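Local coordinates for protein (S)-imine reductase (Streptomyces sp. GF3546, PDB 4OQY) that reduces imines to amines with S selectivity and binds NADPH, which probably supplies the hydride, at residues S37-E40 with A41-R45; Q120-P123 with P124-G127. All blocks are in the same frame, centred on the assembly; numbering follows the deposited sequence.

Both contacts are local turns of the Rossmann-type domain, their centres about 20 Å apart and their nearest atoms about 10 Å apart. They share one neighbour, helix 13-24: Leu-42 of contact 1 packs on it, as do Pro-123 and Ile-126 of contact 2. Contact 1 is partly buried, with Ala-39 and Leu-42 covered and most of its other residues exposed; contact 2 is a surface contact in which Ile-126 is the buried residue. In contact 1, i to i+4 backbone bonds and a water bridge start a helix beside the NADPH-binding loop. In contact 2, a run of three prolines accompanies a tighter turn closed by i to i+3 bonds, and carbon-carbon packing prevails.

Contact 1: S37-E40 with A41-R45; sequences SKAE and ALVAR
Val-43 lies one helical turn beyond Ala-39, and its side chain is built around the Ala-39 carbonyl. The CB of Val-43 is 3.6 Å from Ala-39 O. From there the chain forks. CG1 is anti to the backbone N (chi1 171°) and leads away from that oxygen, while CG2, set beside the N, comes to 3.3 Å from Ala-39 O. The same methyl meets the Ala-39 CB more loosely, 4.3 Å from CG2. The backbone N of the same residue, Val-43, donates to Ala-39 O at 2.8 Å; the donor lies almost in line with the C=O bond (171°) and the bond is nearly straight at its hydrogen. One polar oxygen is thus bonded by an N-H and brushed by a methyl. Ala-44 N repeats the i to i+4 pattern on Glu-40 O at 3.0 Å, although this donor is tilted 25° from the carbonyl plane. At the start of the helix a water takes over one link: it donates to Lys-38 O at 2.8 Å and accepts from Leu-42 N at 3.1 Å, tying the incoming loop to the first turn. That loop carries Lys-38, an NADPH-binding residue, whose side chain touches the cofactor-binding Asn-33. Within the Rossmann-type domain, the turn packs against two elements: Leu-42 on Gln-16, Val-19 and Asn-20 of helix 13-24, and Ala-39 and Val-43 on Leu-49 of strand 48-49.

Contact 2: Q120-P123 with P124-G127; sequences QVPP and PLIG
Val-121 packs on Leu-125 across a short 3-10 turn, rich in proline, in the loop between strands 113-119 and 132-136 of the Rossmann-type domain. Two successive i to i+3 bonds define the turn. Leu-125 N donates to Pro-122 O at 2.9 Å, tilted 30° from the carbonyl plane; Ile-126 N reaches Pro-123 O at 3.1 Å from above the carbonyl plane, away from a lone pair. Pro-123 and Pro-124 have no N-H to give, which leaves these two amides as the donors that close the turn.

The side chains of Val-121 and Leu-125 cross at about a right angle. Val-121 CB sits 3.8 Å from Leu-125 CB, and its CG1, anti to the carbonyl carbon (chi1 -64°), is 4.1 Å from Leu-125 CD1. The same rotamer places CG2 between the backbone N and carbonyl carbon, where it contacts both Leu-125 CB and, at 4.2 Å, Ile-126 CD1. With an alanine in place of Val-121 both methyls are gone, and the loss is likely to open a gap beside Leu-125 CD1 and Ile-126 CD1 and let those ends shift. Ile-126 has CG1 anti to its carbonyl carbon, a setting that brings CG1 to 3.5 Å from Pro-123 O. Outside the turn, Ile-126 packs on Met-14 and Thr-21 of helix 13-24, and Pro-123 on Ala-17 and the same Met-14, an NADPH-binding residue.

The Pro-123 and Pro-124 rings run alongside each other in the same direction, with opposite puckers, C-gamma exo and C-gamma endo; between them Pro-123 CB lies 3.4 Å from Pro-124 CD, closer than two carbons normally pack, a closeness largely set by the peptide bond joining the two rings.

Contact 1: S37-E40 with A41-R45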
loop_
_atom_site.group_PDB
_atom_site.type_symbol
_atom_site.label_atom_id
_atom_site.label_comp_id
_atom_site.label_asym_id
_atom_site.label_seq_id
_atom_site.Cartn_x
_atom_site.Cartn_y
_atom_site.Cartn_z
ATOM N N SER B 37 -14.771 -35.507 -7.148
ATOM C CA SER B 37 -14.521 -35.135 -8.557
ATOM C C SER B 37 -13.447 -34.074 -8.704
ATOM O O SER B 37 -12.846 -33.925 -9.778
ATOM C CB SER B 37 -15.800 -34.657 -9.232
ATOM O OG SER B 37 -16.420 -33.639 -8.462
ATOM N N LYS B 38 -13.188 -33.344 -7.631
ATOM C CA LYS B 38 -12.061 -32.434 -7.616
ATOM C C LYS B 38 -10.698 -33.122 -7.595
ATOM O O LYS B 38 -9.700 -32.469 -7.794
ATOM C CB LYS B 38 -12.169 -31.498 -6.430
ATOM C CG LYS B 38 -13.404 -30.629 -6.500
ATOM C CD LYS B 38 -13.195 -29.375 -5.681
ATOM C CE LYS B 38 -14.481 -28.586 -5.572
ATOM N NZ LYS B 38 -14.458 -27.803 -4.314
ATOM N N ALA B 39 -10.648 -34.425 -7.356
ATOM C CA ALA B 39 -9.395 -35.125 -7.291
ATOM C C ALA B 39 -9.144 -35.878 -8.599
ATOM O O ALA B 39 -8.101 -36.458 -8.773
ATOM C CB ALA B 39 -9.391 -36.089 -6.133
ATOM N N GLU B 40 -10.118 -35.870 -9.495
ATOM C CA GLU B 40 -10.060 -36.712 -10.711
ATOM C C GLU B 40 -8.767 -36.567 -11.510
ATOM O O GLU B 40 -8.152 -37.557 -11.889
ATOM C CB GLU B 40 -11.195 -36.356 -11.648
ATOM C CG GLU B 40 -12.433 -37.215 -11.522
ATOM C CD GLU B 40 -13.493 -36.769 -12.514
ATOM O OE1 GLU B 40 -13.230 -36.840 -13.734
ATOM O OE2 GLU B 40 -14.582 -36.333 -12.066
ATOM N N ALA B 41 -8.417 -35.328 -11.830
ATOM C CA ALA B 41 -7.261 -35.048 -12.693
ATOM C C ALA B 41 -5.978 -35.388 -11.952
ATOM O O ALA B 41 -4.991 -35.873 -12.546
ATOM C CB ALA B 41 -7.248 -33.592 -13.127
ATOM N N LEU B 42 -6.015 -35.144 -10.648
ATOM C CA LEU B 42 -4.883 -35.369 -9.797
ATOM C C LEU B 42 -4.619 -36.856 -9.740
ATOM O O LEU B 42 -3.477 -37.279 -9.831
ATOM C CB LEU B 42 -5.129 -34.807 -8.373
ATOM C CG LEU B 42 -5.286 -33.289 -8.259
ATOM C CD1 LEU B 42 -5.526 -32.875 -6.816
ATOM C CD2 LEU B 42 -4.058 -32.565 -8.784
ATOM N N VAL B 43 -5.682 -37.652 -9.590
ATOM C CA VAL B 43 -5.561 -39.122 -9.586
ATOM C C VAL B 43 -5.014 -39.612 -10.934
ATOM O O VAL B 43 -4.077 -40.411 -10.994
ATOM C CB VAL B 43 -6.906 -39.803 -9.253
ATOM C CG1 VAL B 43 -6.837 -41.316 -9.459
ATOM C CG2 VAL B 43 -7.306 -39.489 -7.804
ATOM N N ALA B 44 -5.578 -39.096 -12.011
ATOM C CA ALA B 44 -5.062 -39.419 -13.355
ATOM C C ALA B 44 -3.579 -39.084 -13.529
ATOM O O ALA B 44 -2.907 -39.684 -14.376
ATOM C CB ALA B 44 -5.881 -38.711 -14.415
ATOM N N ARG B 45 -3.073 -38.112 -12.778
ATOM C CA ARG B 45 -1.656 -37.792 -12.842
ATOM C C ARG B 45 -0.830 -38.659 -11.900
ATOM O O ARG B 45 0.377 -38.511 -11.879
ATOM C CB ARG B 45 -1.395 -36.340 -12.468
ATOM C CG ARG B 45 -1.693 -35.293 -13.510
ATOM C CD ARG B 45 -0.897 -34.032 -13.183
ATOM N NE ARG B 45 0.549 -34.322 -13.170
ATOM C CZ ARG B 45 1.489 -33.576 -12.579
ATOM N NH1 ARG B 45 1.174 -32.465 -11.934
ATOM N NH2 ARG B 45 2.757 -33.961 -12.623
HETATM O O HOH W 1 -8.261 -33.151 -10.091
#

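Contact 2: Q120-P123 with P124-G127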
loop_
_atom_site.group_PDB
_atom_site.type_symbol
_atom_site.label_atom_id
_atom_site.label_comp_id
_atom_site.label_asym_id
_atom_site.label_seq_id
_atom_site.Cartn_x
_atom_site.Cartn_y
_atom_site.Cartn_z
ATOM N N GLN B 120 2.883 -17.471 1.253
ATOM C CA GLN B 120 2.972 -16.055 0.922
ATOM C C GLN B 120 2.469 -15.716 -0.465
ATOM O O GLN B 120 2.422 -14.533 -0.814
ATOM C CB GLN B 120 4.413 -15.569 1.040
ATOM C CG GLN B 120 4.964 -15.658 2.444
ATOM C CD GLN B 120 6.462 -15.628 2.445
ATOM O OE1 GLN B 120 7.077 -15.012 1.569
ATOM N NE2 GLN B 120 7.069 -16.296 3.412
ATOM N N VAL B 121 2.092 -16.738 -1.233
ATOM C CA VAL B 121 1.786 -16.592 -2.633
ATOM C C VAL B 121 0.473 -17.273 -2.990
ATOM O O VAL B 121 0.065 -18.221 -2.340
ATOM C CB VAL B 121 2.885 -17.227 -3.509
ATOM C CG1 VAL B 121 4.212 -16.506 -3.328
ATOM C CG2 VAL B 121 3.042 -18.710 -3.197
ATOM N N PRO B 122 -0.170 -16.816 -4.078
ATOM C CA PRO B 122 -1.334 -17.524 -4.613
ATOM C C PRO B 122 -0.949 -18.832 -5.353
ATOM O O PRO B 122 0.227 -19.047 -5.715
ATOM C CB PRO B 122 -1.918 -16.507 -5.601
ATOM C CG PRO B 122 -0.712 -15.814 -6.120
ATOM C CD PRO B 122 0.190 -15.658 -4.918
ATOM N N PRO B 123 -1.944 -19.699 -5.599
ATOM C CA PRO B 123 -1.666 -21.030 -6.126
ATOM C C PRO B 123 -0.776 -21.131 -7.365
ATOM O O PRO B 123 0.045 -22.035 -7.408
ATOM C CB PRO B 123 -3.056 -21.578 -6.430
ATOM C CG PRO B 123 -3.919 -20.910 -5.428
ATOM C CD PRO B 123 -3.382 -19.520 -5.318
ATOM N N PRO B 124 -0.908 -20.219 -8.354
ATOM C CA PRO B 124 -0.026 -20.415 -9.515
ATOM C C PRO B 124 1.467 -20.241 -9.235
ATOM O O PRO B 124 2.269 -20.584 -10.099
ATOM C CB PRO B 124 -0.508 -19.375 -10.541
ATOM C CG PRO B 124 -1.464 -18.484 -9.845
ATOM C CD PRO B 124 -1.925 -19.179 -8.596
ATOM N N LEU B 125 1.845 -19.728 -8.057
ATOM C CA LEU B 125 3.265 -19.561 -7.726
ATOM C C LEU B 125 3.844 -20.678 -6.874
ATOM O O LEU B 125 5.063 -20.716 -6.641
ATOM C CB LEU B 125 3.535 -18.195 -7.081
ATOM C CG LEU B 125 3.292 -16.968 -7.971
ATOM C CD1 LEU B 125 3.866 -15.739 -7.293
ATOM C CD2 LEU B 125 3.901 -17.118 -9.359
ATOM N N ILE B 126 3.001 -21.623 -6.477
ATOM C CA ILE B 126 3.477 -22.814 -5.789
ATOM C C ILE B 126 4.431 -23.524 -6.742
ATOM O O ILE B 126 4.148 -23.636 -7.922
ATOM C CB ILE B 126 2.313 -23.738 -5.414
ATOM C CG1 ILE B 126 1.434 -23.065 -4.354
ATOM C CG2 ILE B 126 2.806 -25.084 -4.898
ATOM C CD1 ILE B 126 2.130 -22.806 -3.032
ATOM N N GLY B 127 5.562 -23.994 -6.232
ATOM C CA GLY B 127 6.540 -24.686 -7.075
ATOM C C GLY B 127 7.466 -23.771 -7.860
ATOM O O GLY B 127 8.292 -24.252 -8.626
#